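Local coordinates for protein beta-galactosidase (Trichoderma reesei, PDB 3OG2) that probably hydrolyses terminal non-reducing beta-D-galactose residues from beta-D-galactosides, as a family 35 glycoside hydrolase built round a TIM barrel, at residues L52-L57 against P942-I947; K661-D666 against F862-S867; V665-E670 against G844-R849; V835-L840 against K992-K997; A888-L893 against D953-V958. All blocks are in the same frame, centred on the assembly; numbering follows the deposited sequence. Where two conformers were deposited one is given.

Contact 1: residues L52-L57 against P942-I947; sequences LPVPSL and PVPEGI
Val54 sets CG1 trans to its own backbone N (chi1 180°), which leaves CG2 beside that N, and both methyls of the fork come up against Glu945 O; Ile947, with CG1 beside its backbone N (chi1 -63°), brings that atom to within 3.8 Å of Val54 CG2. This is a domain interface: residues 52-57 form the loop between strand 38-47 and helix 58-66 of the TIM barrel, and residues 942-947 run off strand 940-943 in the second all-beta domain near the C-terminus. An inverse gamma turn centred on Pro53 shapes the barrel loop. The Pro944 ring meets the same methyl, its CG 3.9 Å from Val54 CG2, while its CB touches Leu57 CD1 at 4.1 Å. Gly946 CA lies 3.9 Å from Val54 CG1; a CB there would collide with that methyl. At one end the Ile947 side chain crosses Pro53 at about a right angle, its CD1 nearest the ring at CG, and both residues also pack on Tyr928. Trimming Val54 to an alanine would probably open a gap between Pro944, Gly946 and Ile947, leaving the two domains less closely fitted. The Glu945 carboxylate turns aside to a salt bridge with Arg985, whereas its backbone O, buried here without a polar partner, faces Leu57 CD1 at 3.4 Å.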
# COMPACT_ATOMS: atom_id res chain seq x y z
N LEU A 52 4.53 6.57 4.44
CA LEU A 52 5.75 7.04 3.77
C LEU A 52 6.00 8.47 4.26
O LEU A 52 5.53 9.42 3.61
CB LEU A 52 5.61 6.97 2.24
CG LEU A 52 6.86 7.45 1.48
CD1 LEU A 52 8.10 6.68 1.86
CD2 LEU A 52 6.61 7.33 -0.02
N PRO A 53 6.64 8.62 5.41
CA PRO A 53 6.79 9.96 6.03
C PRO A 53 7.95 10.72 5.44
O PRO A 53 8.78 11.30 6.17
CB PRO A 53 7.01 9.60 7.50
CG PRO A 53 7.81 8.30 7.43
CD PRO A 53 7.19 7.55 6.25
N VAL A 54 7.98 10.76 4.11
CA VAL A 54 9.04 11.50 3.38
C VAL A 54 8.33 12.28 2.30
O VAL A 54 8.03 11.73 1.21
CB VAL A 54 10.06 10.57 2.74
CG1 VAL A 54 11.14 11.37 1.98
CG2 VAL A 54 10.74 9.68 3.80
N PRO A 55 7.98 13.53 2.59
CA PRO A 55 7.14 14.29 1.67
C PRO A 55 7.67 14.35 0.25
O PRO A 55 6.86 14.30 -0.71
CB PRO A 55 7.12 15.69 2.30
CG PRO A 55 7.36 15.47 3.75
CD PRO A 55 8.23 14.24 3.86
N SER A 56 8.99 14.45 0.11
CA SER A 56 9.53 14.58 -1.27
C SER A 56 9.54 13.27 -2.06
O SER A 56 9.90 13.28 -3.26
CB SER A 56 10.93 15.24 -1.20
OG SER A 56 11.76 14.43 -0.37
N LEU A 57 9.13 12.14 -1.45
CA LEU A 57 8.99 10.90 -2.21
C LEU A 57 7.57 10.65 -2.69
O LEU A 57 7.38 9.72 -3.48
CB LEU A 57 9.44 9.70 -1.34
CG LEU A 57 10.98 9.57 -1.32
CD1 LEU A 57 11.34 8.46 -0.33
CD2 LEU A 57 11.54 9.26 -2.71
N PRO A 942 13.52 -2.22 5.40
CA PRO A 942 13.91 -1.09 4.52
C PRO A 942 13.62 0.22 5.23
O PRO A 942 12.65 0.32 6.03
CB PRO A 942 12.95 -1.22 3.33
CG PRO A 942 11.78 -1.97 3.88
CD PRO A 942 12.33 -2.92 4.91
N VAL A 943 14.43 1.22 4.98
CA VAL A 943 14.26 2.57 5.53
C VAL A 943 14.45 3.53 4.39
O VAL A 943 15.49 3.43 3.76
CB VAL A 943 15.22 2.85 6.70
CG1 VAL A 943 14.94 4.24 7.24
CG2 VAL A 943 15.03 1.75 7.77
N PRO A 944 13.51 4.42 4.10
CA PRO A 944 13.68 5.25 2.90
C PRO A 944 14.72 6.36 3.03
O PRO A 944 14.90 6.94 4.07
CB PRO A 944 12.31 5.91 2.74
CG PRO A 944 11.75 5.93 4.13
CD PRO A 944 12.27 4.69 4.83
N GLU A 945 15.38 6.65 1.87
CA GLU A 945 16.07 7.91 1.74
C GLU A 945 15.13 9.04 2.14
O GLU A 945 13.95 8.98 1.80
CB GLU A 945 16.51 8.07 0.26
CG GLU A 945 17.41 9.29 0.05
CD GLU A 945 17.81 9.40 -1.40
OE1 GLU A 945 17.81 8.37 -2.13
OE2 GLU A 945 18.16 10.53 -1.83
N GLY A 946 15.63 10.03 2.89
CA GLY A 946 14.71 11.05 3.43
C GLY A 946 14.69 10.86 4.92
O GLY A 946 14.99 11.77 5.70
N ILE A 947 14.38 9.66 5.39
CA ILE A 947 14.57 9.28 6.78
C ILE A 947 16.09 9.05 7.00
O ILE A 947 16.62 9.62 7.94
CB ILE A 947 13.74 8.06 7.18
CG1 ILE A 947 12.22 8.32 7.06
CG2 ILE A 947 14.09 7.65 8.61
CD1 ILE A 947 11.70 9.48 7.92

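Contact 2: residues K661-D666 against F862-S867; sequences KWYKVD and FTHGPS
This is a single antiparallel beta bridge at the outer edge of a five-stranded sheet, where the loop 862-867 lies along strand 663-666. Lys664 and Thr863 form the hydrogen-bonded pair: Lys664 N gives to Thr863 O at 2.9 Å, and Thr863 N returns a bond to Lys664 O at 2.8 Å, both donors lying in the carbonyl planes. On the inner end of the bridge, Val665 holds CG1 between its backbone N and carbonyl carbon (chi1 65°), and this methyl sits over one face of the Phe862 ring, toward the rim, 4.0 Å from the centroid. The same ring meets Tyr663 CB through CD2 at 3.7 Å. With an alanine in place of Phe862, the Val665 methyl would probably lose its aromatic cover and a gap would open beside Tyr663 CB. At the exposed end, Lys661 runs extended across His864, its CE 3.6 Å above the ring centre, in a CH-pi contact. Its NZ goes on to Tyr663 OH, a 2.8 Å hydrogen bond that ties the lysine to the tyrosine two residues on. The Tyr663 and His864 rings meet obliquely, their planes at 43°. On its other side strand 663-666 pairs with strand 883-894, through Tyr663 to Ala888 and Val665 to Phe886, and Trp662 reaches on to Ile956 and Val958 of strand 953-962.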
# COMPACT_ATOMS: atom_id res chain seq x y z
N LYS A 661 30.98 2.43 15.83
CA LYS A 661 31.32 2.61 17.26
C LYS A 661 30.01 2.59 18.05
O LYS A 661 29.27 3.60 18.12
CB LYS A 661 32.09 3.90 17.45
CG LYS A 661 32.58 4.08 18.85
CD LYS A 661 33.51 5.28 19.01
CE LYS A 661 33.99 5.31 20.46
NZ LYS A 661 34.46 6.65 20.88
N TRP A 662 29.66 1.46 18.59
CA TRP A 662 28.40 1.25 19.30
C TRP A 662 28.51 1.70 20.77
O TRP A 662 29.49 1.42 21.43
CB TRP A 662 27.98 -0.22 19.31
CG TRP A 662 27.49 -0.64 17.94
CD1 TRP A 662 28.20 -1.30 16.99
CD2 TRP A 662 26.19 -0.42 17.38
NE1 TRP A 662 27.43 -1.52 15.87
CE2 TRP A 662 26.17 -0.99 16.07
CE3 TRP A 662 25.03 0.21 17.87
CZ2 TRP A 662 25.04 -0.94 15.26
CZ3 TRP A 662 23.91 0.26 17.08
CH2 TRP A 662 23.90 -0.31 15.79
N TYR A 663 27.45 2.37 21.22
CA TYR A 663 27.31 2.78 22.60
C TYR A 663 26.12 2.06 23.18
O TYR A 663 25.14 1.86 22.48
CB TYR A 663 27.07 4.30 22.69
CG TYR A 663 28.33 5.08 22.36
CD1 TYR A 663 28.72 5.41 21.06
CD2 TYR A 663 29.15 5.52 23.39
CE1 TYR A 663 29.89 6.14 20.85
CE2 TYR A 663 30.30 6.24 23.19
CZ TYR A 663 30.66 6.55 21.90
OH TYR A 663 31.83 7.26 21.74
N LYS A 664 26.18 1.73 24.47
CA LYS A 664 25.11 0.98 25.11
C LYS A 664 24.58 1.69 26.35
O LYS A 664 25.37 2.29 27.08
CB LYS A 664 25.68 -0.39 25.50
CG LYS A 664 24.74 -1.30 26.28
CD LYS A 664 25.49 -2.52 26.79
CE LYS A 664 24.57 -3.47 27.54
NZ LYS A 664 25.23 -4.21 28.65
N VAL A 665 23.28 1.53 26.59
CA VAL A 665 22.70 1.99 27.85
C VAL A 665 21.74 0.92 28.36
O VAL A 665 21.01 0.32 27.57
CB VAL A 665 22.07 3.39 27.71
CG1 VAL A 665 20.87 3.41 26.77
CG2 VAL A 665 21.63 3.92 29.08
N ASP A 666 21.75 0.67 29.67
CA ASP A 666 20.72 -0.22 30.26
C ASP A 666 19.37 0.41 30.11
O ASP A 666 19.18 1.55 30.52
CB ASP A 666 21.08 -0.41 31.72
CG ASP A 666 20.18 -1.43 32.42
OD1 ASP A 666 19.22 -2.00 31.87
OD2 ASP A 666 20.52 -1.70 33.60
N PHE A 862 25.84 6.78 28.12
CA PHE A 862 26.05 5.45 27.57
C PHE A 862 27.45 4.94 27.93
O PHE A 862 28.23 5.71 28.47
CB PHE A 862 25.96 5.50 26.06
CG PHE A 862 24.59 5.77 25.47
CD1 PHE A 862 23.91 6.96 25.70
CD2 PHE A 862 24.01 4.79 24.65
CE1 PHE A 862 22.64 7.15 25.10
CE2 PHE A 862 22.78 5.03 24.03
CZ PHE A 862 22.11 6.21 24.25
N THR A 863 27.70 3.68 27.64
CA THR A 863 28.99 3.04 27.85
C THR A 863 29.53 2.63 26.48
O THR A 863 28.78 2.33 25.57
CB THR A 863 28.83 1.77 28.69
OG1 THR A 863 28.75 2.21 30.06
CG2 THR A 863 30.03 0.86 28.59
N HIS A 864 30.84 2.61 26.31
CA HIS A 864 31.47 2.12 25.10
C HIS A 864 32.58 1.17 25.53
O HIS A 864 33.31 1.52 26.46
CB HIS A 864 32.09 3.22 24.24
CG HIS A 864 32.82 2.64 23.05
ND1 HIS A 864 34.20 2.58 22.96
CD2 HIS A 864 32.30 2.08 21.90
CE1 HIS A 864 34.50 2.00 21.79
NE2 HIS A 864 33.37 1.69 21.14
N GLY A 865 32.69 0.02 24.89
CA GLY A 865 33.83 -0.88 25.13
C GLY A 865 33.99 -1.81 23.94
O GLY A 865 33.16 -1.98 23.04
N PRO A 866 35.14 -2.46 23.95
CA PRO A 866 35.58 -3.25 22.81
C PRO A 866 34.66 -4.41 22.45
O PRO A 866 34.25 -5.17 23.32
CB PRO A 866 36.91 -3.85 23.32
CG PRO A 866 37.33 -2.97 24.44
CD PRO A 866 36.07 -2.50 25.10
N SER A 867 34.34 -4.56 21.17
CA SER A 867 33.49 -5.69 20.79
C SER A 867 34.25 -7.00 21.07
O SER A 867 35.48 -7.05 20.94
CB SER A 867 33.10 -5.62 19.33
OG SER A 867 32.30 -4.46 19.16

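Contact 3: residues V665-E670 against G844-R849; sequences VDSLPE and GLFFER
Glu670 OE2 is gripped by three donors: Arg849 NH2 at 2.9 Å, Arg849 NH1 at 3.0 Å, and a water. The guanidinium meets this one oxygen end-on with both terminal nitrogens, keeping it in its own plane, but the carboxylate stands nearly upright to that plane, 80° away, so NH2 comes from above it. A bend in the glutamate at chi2 (85°) swings the carboxylate round to the arginine. Arg849 NH1 also gives to Gly844 O, and NH2 has a second acidic partner in the C-terminal carboxylate of Tyr1003; with acceptors on both nitrogens, the guanidinium is probably held against rotation, its charge shared between two carboxylates. The water, which also takes the hydrogen of Phe846 N and donates to Ser667 O, joins the salt bridge to the start of helix 846-850.

Beside it, Ser667 points OG away from its backbone N (chi1 -173°) to accept from Phe847 N at 3.0 Å. That oxygen lies near the plane of the Phe847 ring, at its edge, 3.2 Å from CD2. The Phe846 ring takes Pro669 CG over one face, 3.6 Å from the centroid, in a CH-pi contact. Asp666 bends the chain ahead of this: its OD1 accepts from Leu668 N in an Asx turn, and its OD2 pairs with Arg672.

Thus both Phe846 N and Phe847 N, at the first turn of the helix, find acceptors outside it, one a water and the other Ser667 OG. Such satisfaction of early N-H groups is typical of a helix N-terminus, here following Leu845 at the N-cap and docked on the loop that leaves edge strand 663-666.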
# COMPACT_ATOMS: atom_id res chain seq x y z
N VAL A 665 23.28 1.53 26.59
CA VAL A 665 22.70 1.99 27.85
C VAL A 665 21.74 0.92 28.36
O VAL A 665 21.01 0.32 27.57
CB VAL A 665 22.07 3.39 27.71
CG1 VAL A 665 20.87 3.41 26.77
CG2 VAL A 665 21.63 3.92 29.08
N ASP A 666 21.75 0.67 29.67
CA ASP A 666 20.72 -0.22 30.26
C ASP A 666 19.37 0.41 30.11
O ASP A 666 19.18 1.55 30.52
CB ASP A 666 21.08 -0.41 31.72
CG ASP A 666 20.18 -1.43 32.42
OD1 ASP A 666 19.22 -2.00 31.87
OD2 ASP A 666 20.52 -1.70 33.60
N SER A 667 18.45 -0.33 29.50
CA SER A 667 17.11 0.21 29.37
C SER A 667 16.11 -0.51 30.26
O SER A 667 14.91 -0.43 30.02
CB SER A 667 16.65 0.19 27.91
OG SER A 667 15.39 0.89 27.76
N LEU A 668 16.60 -1.17 31.31
CA LEU A 668 15.71 -1.61 32.39
C LEU A 668 16.30 -1.22 33.74
O LEU A 668 16.51 -2.04 34.66
CB LEU A 668 15.46 -3.10 32.23
CG LEU A 668 14.24 -3.63 32.99
CD1 LEU A 668 12.91 -3.06 32.48
CD2 LEU A 668 14.25 -5.18 32.92
N PRO A 669 16.58 0.07 33.96
CA PRO A 669 17.10 0.50 35.26
C PRO A 669 16.07 0.31 36.38
O PRO A 669 16.43 0.33 37.55
CB PRO A 669 17.33 1.99 35.06
CG PRO A 669 16.35 2.41 34.00
CD PRO A 669 16.39 1.24 33.04
N GLU A 670 14.80 0.10 36.00
CA GLU A 670 13.71 -0.06 36.95
C GLU A 670 14.00 -1.18 37.94
O GLU A 670 13.50 -1.14 39.07
CB GLU A 670 12.42 -0.46 36.21
CG GLU A 670 11.85 0.67 35.37
CD GLU A 670 12.40 0.84 33.99
OE1 GLU A 670 13.44 0.24 33.63
OE2 GLU A 670 11.80 1.60 33.17
N GLY A 844 7.09 2.85 25.83
CA GLY A 844 7.37 3.21 27.21
C GLY A 844 8.73 2.73 27.71
O GLY A 844 8.94 2.87 28.92
N LEU A 845 9.58 2.10 26.88
CA LEU A 845 10.83 1.64 27.45
C LEU A 845 11.70 2.84 27.89
O LEU A 845 11.61 3.92 27.33
CB LEU A 845 11.61 0.84 26.40
CG LEU A 845 11.02 -0.55 26.09
CD1 LEU A 845 11.69 -1.16 24.87
CD2 LEU A 845 11.11 -1.49 27.29
N PHE A 846 12.54 2.61 28.92
CA PHE A 846 13.31 3.70 29.49
C PHE A 846 14.04 4.50 28.44
O PHE A 846 14.00 5.74 28.45
CB PHE A 846 14.31 3.12 30.50
CG PHE A 846 15.37 4.09 30.97
CD1 PHE A 846 15.03 5.01 31.98
CD2 PHE A 846 16.64 4.07 30.42
CE1 PHE A 846 16.00 5.90 32.39
CE2 PHE A 846 17.62 4.96 30.84
CZ PHE A 846 17.28 5.88 31.84
N PHE A 847 14.72 3.85 27.50
CA PHE A 847 15.51 4.68 26.53
C PHE A 847 14.59 5.59 25.71
O PHE A 847 14.99 6.72 25.35
CB PHE A 847 16.40 3.84 25.61
CG PHE A 847 15.63 3.09 24.52
CD1 PHE A 847 15.55 3.64 23.26
CD2 PHE A 847 15.01 1.88 24.75
CE1 PHE A 847 14.88 3.05 22.20
CE2 PHE A 847 14.33 1.23 23.70
CZ PHE A 847 14.25 1.83 22.44
N GLU A 848 13.37 5.12 25.37
CA GLU A 848 12.42 5.94 24.60
C GLU A 848 11.93 7.12 25.44
O GLU A 848 11.83 8.25 24.95
CB GLU A 848 11.21 5.06 24.18
CG GLU A 848 11.62 3.88 23.30
CD GLU A 848 10.42 3.02 22.92
OE1 GLU A 848 9.86 2.28 23.80
OE2 GLU A 848 10.04 3.09 21.72
N ARG A 849 11.60 6.82 26.73
CA ARG A 849 11.09 7.87 27.58
C ARG A 849 12.11 8.99 27.70
O ARG A 849 11.73 10.17 27.78
CB ARG A 849 10.77 7.35 28.99
CG ARG A 849 9.71 6.23 28.95
CD ARG A 849 9.22 5.90 30.35
NE ARG A 849 10.22 5.65 31.38
CZ ARG A 849 10.59 4.48 31.89
NH1 ARG A 849 10.13 3.32 31.43
NH2 ARG A 849 11.47 4.45 32.87
O HOH W 1 12.28 0.41 30.61

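Contact 4: residues V835-L840 against K992-K997; sequences VFRGPL and KGPHFK
Phe836 and Arg837 reach the 992-997 segment side by side, one laying a ring face against the backbone and the other presenting a guanidinium edge. The phenyl swings out with CG anti to the backbone N (chi1 -168°), and over one of its faces lie Lys992 O, 3.5 Å from CZ, and Gly993 CA, 4.1 Å from the ring centroid in a CH-pi contact. Pro994 approaches obliquely, its CD 3.5 Å from Phe836 CG. Thus three consecutive residues run across the ring, and the pieces that touch it are mostly backbone.

Arg837 stretches straight from CG to NE and comes at Pro994 from the opposite direction. Its NH2 gives a good hydrogen bond to Pro994 O, 2.9 Å long and 162° at the hydrogen; NH1 adds a weak one to the same oxygen at 3.3 Å. That oxygen lies close to the guanidinium plane, although seen from the carbonyl NH2 is tilted 31° out of plane. Gly993 CA sits over a guanidinium face, and a side chain at that position would run into NH2.

Asp834 forms a salt bridge with Arg837 NH1, and Asn924 O accepts from NH2. The contact joins two irregular loops, one ahead of helix 846-850 and the other near the C-terminus. Its chemistry implies that the arginine's charge is probably balanced mainly by Asp834, while the C-terminal loop contributes one neutral acceptor, Pro994 O, and apolar surface.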
# COMPACT_ATOMS: atom_id res chain seq x y z
N VAL A 835 6.40 15.93 18.97
CA VAL A 835 5.34 16.37 18.07
C VAL A 835 5.73 16.13 16.64
O VAL A 835 4.86 15.89 15.80
CB VAL A 835 5.06 17.86 18.31
CG1 VAL A 835 4.08 18.43 17.27
CG2 VAL A 835 4.56 18.03 19.74
N PHE A 836 7.02 16.17 16.30
CA PHE A 836 7.41 15.97 14.90
C PHE A 836 7.14 14.54 14.44
O PHE A 836 6.71 14.37 13.30
CB PHE A 836 8.90 16.30 14.79
CG PHE A 836 9.34 16.40 13.34
CD1 PHE A 836 9.74 15.28 12.61
CD2 PHE A 836 9.37 17.65 12.70
CE1 PHE A 836 10.15 15.34 11.31
CE2 PHE A 836 9.83 17.69 11.38
CZ PHE A 836 10.25 16.57 10.66
N ARG A 837 7.47 13.55 15.26
CA ARG A 837 7.36 12.15 14.82
C ARG A 837 6.02 11.54 15.21
O ARG A 837 5.75 10.41 14.76
CB ARG A 837 8.54 11.32 15.36
CG ARG A 837 9.89 11.89 14.87
CD ARG A 837 11.03 10.97 15.24
NE ARG A 837 12.36 11.49 14.85
CZ ARG A 837 12.96 12.52 15.44
NH1 ARG A 837 12.45 13.22 16.44
NH2 ARG A 837 14.16 12.89 15.02
N GLY A 838 5.19 12.23 15.97
CA GLY A 838 3.81 11.83 16.16
C GLY A 838 3.58 11.00 17.40
O GLY A 838 4.50 10.66 18.15
N PRO A 839 2.30 10.69 17.62
CA PRO A 839 1.87 10.17 18.91
C PRO A 839 2.21 8.69 19.13
O PRO A 839 2.04 8.25 20.28
CB PRO A 839 0.32 10.33 18.88
CG PRO A 839 -0.02 10.37 17.40
CD PRO A 839 1.16 11.03 16.71
N LEU A 840 2.58 7.92 18.12
CA LEU A 840 2.73 6.46 18.28
C LEU A 840 4.20 6.03 18.19
O LEU A 840 4.51 4.91 18.60
CB LEU A 840 1.93 5.72 17.21
CG LEU A 840 0.44 6.11 17.16
CD1 LEU A 840 -0.27 5.26 16.13
CD2 LEU A 840 -0.21 5.95 18.54
N LYS A 992 13.84 16.54 8.56
CA LYS A 992 14.55 17.19 9.66
C LYS A 992 13.96 16.85 11.01
O LYS A 992 13.39 17.71 11.70
CB LYS A 992 14.54 18.72 9.46
CG LYS A 992 15.10 19.13 8.10
CD LYS A 992 15.28 20.64 7.90
CE LYS A 992 15.85 20.98 6.54
NZ LYS A 992 15.02 21.85 5.67
N GLY A 993 14.08 15.58 11.41
CA GLY A 993 13.57 15.21 12.73
C GLY A 993 14.39 15.87 13.83
O GLY A 993 15.63 15.95 13.74
N PRO A 994 13.79 16.42 14.89
CA PRO A 994 14.56 17.00 15.99
C PRO A 994 15.55 16.04 16.63
O PRO A 994 15.31 14.85 16.77
CB PRO A 994 13.45 17.33 17.00
CG PRO A 994 12.37 17.76 16.06
CD PRO A 994 12.34 16.61 15.06
N HIS A 995 16.69 16.64 17.01
CA HIS A 995 17.70 15.87 17.72
C HIS A 995 17.38 15.76 19.20
O HIS A 995 16.48 16.46 19.71
CB HIS A 995 19.02 16.61 17.57
CG HIS A 995 19.55 16.58 16.17
ND1 HIS A 995 18.92 16.40 14.97
CD2 HIS A 995 20.87 16.71 15.85
CE1 HIS A 995 19.78 16.43 13.97
NE2 HIS A 995 20.98 16.62 14.49
N PHE A 996 18.14 14.90 19.89
CA PHE A 996 17.97 14.78 21.32
C PHE A 996 18.07 16.14 22.01
O PHE A 996 18.99 16.89 21.74
CB PHE A 996 19.02 13.81 21.87
CG PHE A 996 19.07 13.84 23.40
CD1 PHE A 996 18.17 13.10 24.13
CD2 PHE A 996 20.02 14.58 24.08
CE1 PHE A 996 18.17 13.11 25.51
CE2 PHE A 996 20.00 14.63 25.45
CZ PHE A 996 19.09 13.89 26.20
N LYS A 997 17.22 16.37 22.99
CA LYS A 997 17.28 17.45 23.95
C LYS A 997 16.81 16.84 25.26
O LYS A 997 15.83 16.12 25.30
CB LYS A 997 16.35 18.60 23.58
CG LYS A 997 16.89 19.65 22.64
CD LYS A 997 15.73 20.42 22.02
CE LYS A 997 14.87 21.07 23.10
NZ LYS A 997 15.03 22.56 23.09

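Contact 5: residues A888-L893 against D953-V958; sequences AAKLPL and DNWIGV
Asp953 stands in the 953-958 segment, on the second of two neighbouring antiparallel strands, 883-894 and 953-962, in the five-stranded sheet of the second all-beta domain, and reaches back to Lys890. The lysine bends at chi3 (-93°) to carry its end over the carboxylate, making a salt bridge from NZ to Asp953 OD2 at 3.5 Å, with CE nearer still at 3.3 Å. Asn954 turns to the other face, where its ND2 gives to Leu891 O at 3.1 Å, nearly in line with the C=O and within its own amide plane. Its backbone N meets the same oxygen from above the carbonyl plane, so Leu891 O holds two donors from one residue, and Asn954 O in turn accepts from Leu891 N at 2.7 Å. The amide's OD1 is taken by Asp949 N and Asn924 ND2, which fixes its flip.

Trp955, on the same face as Asp953, leans toward strand 883-894: Lys890 CB lies over its six-membered ring, 4.1 Å from the centroid in a CH-pi contact, and Ala888 CB sits at the ring's edge. Ile956 returns to the face of Asn954, where in the conformer given its side chain packs toward Leu891. Its backbone is paired with Ala889 in both directions. Gly957 comes opposite Ala888 as a non-hydrogen-bonded pair; just before it, Ile956 O takes the hydrogen of Ala889 N at 2.9 Å and also meets Ala888 CA in a CA-H...O contact.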
# COMPACT_ATOMS: atom_id res chain seq x y z
N ALA A 888 23.26 2.49 20.42
CA ALA A 888 23.20 3.58 19.46
C ALA A 888 24.56 3.72 18.75
O ALA A 888 25.60 3.53 19.36
CB ALA A 888 22.86 4.93 20.09
N ALA A 889 24.50 4.11 17.47
CA ALA A 889 25.76 4.32 16.74
C ALA A 889 25.55 5.36 15.67
O ALA A 889 24.44 5.45 15.11
CB ALA A 889 26.30 3.03 16.14
N LYS A 890 26.58 6.12 15.34
CA LYS A 890 26.54 7.01 14.22
C LYS A 890 26.88 6.23 12.95
O LYS A 890 27.81 5.45 12.89
CB LYS A 890 27.60 8.12 14.43
CG LYS A 890 27.52 9.18 13.33
CD LYS A 890 28.64 10.22 13.56
CE LYS A 890 28.18 11.41 14.36
NZ LYS A 890 29.35 12.29 14.71
N LEU A 891 26.07 6.46 11.91
CA LEU A 891 26.24 5.82 10.61
C LEU A 891 26.39 6.92 9.59
O LEU A 891 25.41 7.46 9.14
CB LEU A 891 25.04 4.93 10.29
CG LEU A 891 24.95 4.35 8.87
CD1 LEU A 891 26.13 3.47 8.52
CD2 LEU A 891 23.59 3.62 8.72
N PRO A 892 27.61 7.28 9.20
CA PRO A 892 27.79 8.24 8.11
C PRO A 892 27.49 7.56 6.78
O PRO A 892 27.91 6.43 6.58
CB PRO A 892 29.27 8.62 8.19
CG PRO A 892 29.74 8.04 9.46
CD PRO A 892 28.90 6.82 9.74
N LEU A 893 26.80 8.23 5.90
CA LEU A 893 26.58 7.71 4.55
C LEU A 893 27.02 8.75 3.55
O LEU A 893 26.84 9.95 3.81
CB LEU A 893 25.10 7.44 4.27
CG LEU A 893 24.53 6.23 5.02
CD1 LEU A 893 23.03 6.12 4.75
CD2 LEU A 893 25.28 4.96 4.67
N ASP A 953 25.52 12.40 8.51
CA ASP A 953 25.51 11.55 9.67
C ASP A 953 24.09 11.07 9.93
O ASP A 953 23.11 11.82 9.81
CB ASP A 953 26.00 12.31 10.91
CG ASP A 953 27.50 12.51 10.90
OD1 ASP A 953 28.19 11.80 10.12
OD2 ASP A 953 28.01 13.35 11.66
N ASN A 954 23.97 9.82 10.26
CA ASN A 954 22.72 9.23 10.72
C ASN A 954 22.98 8.64 12.10
O ASN A 954 24.13 8.32 12.42
CB ASN A 954 22.30 8.11 9.77
CG ASN A 954 22.04 8.66 8.39
OD1 ASN A 954 20.94 9.17 8.12
ND2 ASN A 954 23.04 8.57 7.52
N TRP A 955 21.91 8.48 12.87
CA TRP A 955 21.99 7.78 14.17
C TRP A 955 21.12 6.56 14.05
O TRP A 955 19.93 6.70 13.65
CB TRP A 955 21.46 8.75 15.24
CG TRP A 955 22.67 9.59 15.61
CD1 TRP A 955 22.95 10.83 15.06
CD2 TRP A 955 23.73 9.24 16.51
NE1 TRP A 955 24.13 11.26 15.62
CE2 TRP A 955 24.63 10.32 16.50
CE3 TRP A 955 24.02 8.15 17.34
CZ2 TRP A 955 25.79 10.33 17.29
CZ3 TRP A 955 25.18 8.15 18.13
CH2 TRP A 955 26.07 9.25 18.10
N ILE A 956 21.67 5.39 14.35
CA ILE A 956 20.97 4.12 14.29
C ILE A 956 20.86 3.52 15.69
O ILE A 956 21.84 3.51 16.45
CB ILE A 956 21.68 3.11 13.37
CG1 ILE A 956 21.63 3.49 11.88
CG2 ILE A 956 21.14 1.71 13.59
CD1 ILE A 956 20.22 3.64 11.34
N GLY A 957 19.67 3.05 16.04
CA GLY A 957 19.42 2.54 17.37
C GLY A 957 18.89 1.15 17.29
O GLY A 957 18.06 0.82 16.42
N VAL A 958 19.32 0.29 18.21
CA VAL A 958 18.78 -1.05 18.33
C VAL A 958 18.49 -1.30 19.82
O VAL A 958 19.41 -1.32 20.64
CB VAL A 958 19.76 -2.09 17.80
CG1 VAL A 958 19.20 -3.51 17.98
CG2 VAL A 958 20.11 -1.82 16.36

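Overall arrangement
Contacts 2, 3 and 5 share a sheet: strand 663-666 serves the first two, and contact 2 touches contact 5 directly where that strand pairs with 883-894. Contact 5 is mostly buried and relies on strand pairing, while contact 2 is only partly buried, with a single bridge flanked by aromatic and lysine packing. Contact 3, also buried, docks the loop after that strand on the start of helix 846-850 and uses charge and a water. Contact 1, buried, its centre about 14 Å from the centre of the chain, joins the TIM barrel to an all-beta domain, between its two segments, by apolar packing. Contact 4, a surface contact between loops, combines an aromatic face with an arginine, its centre about 15 Å from that of contact 1.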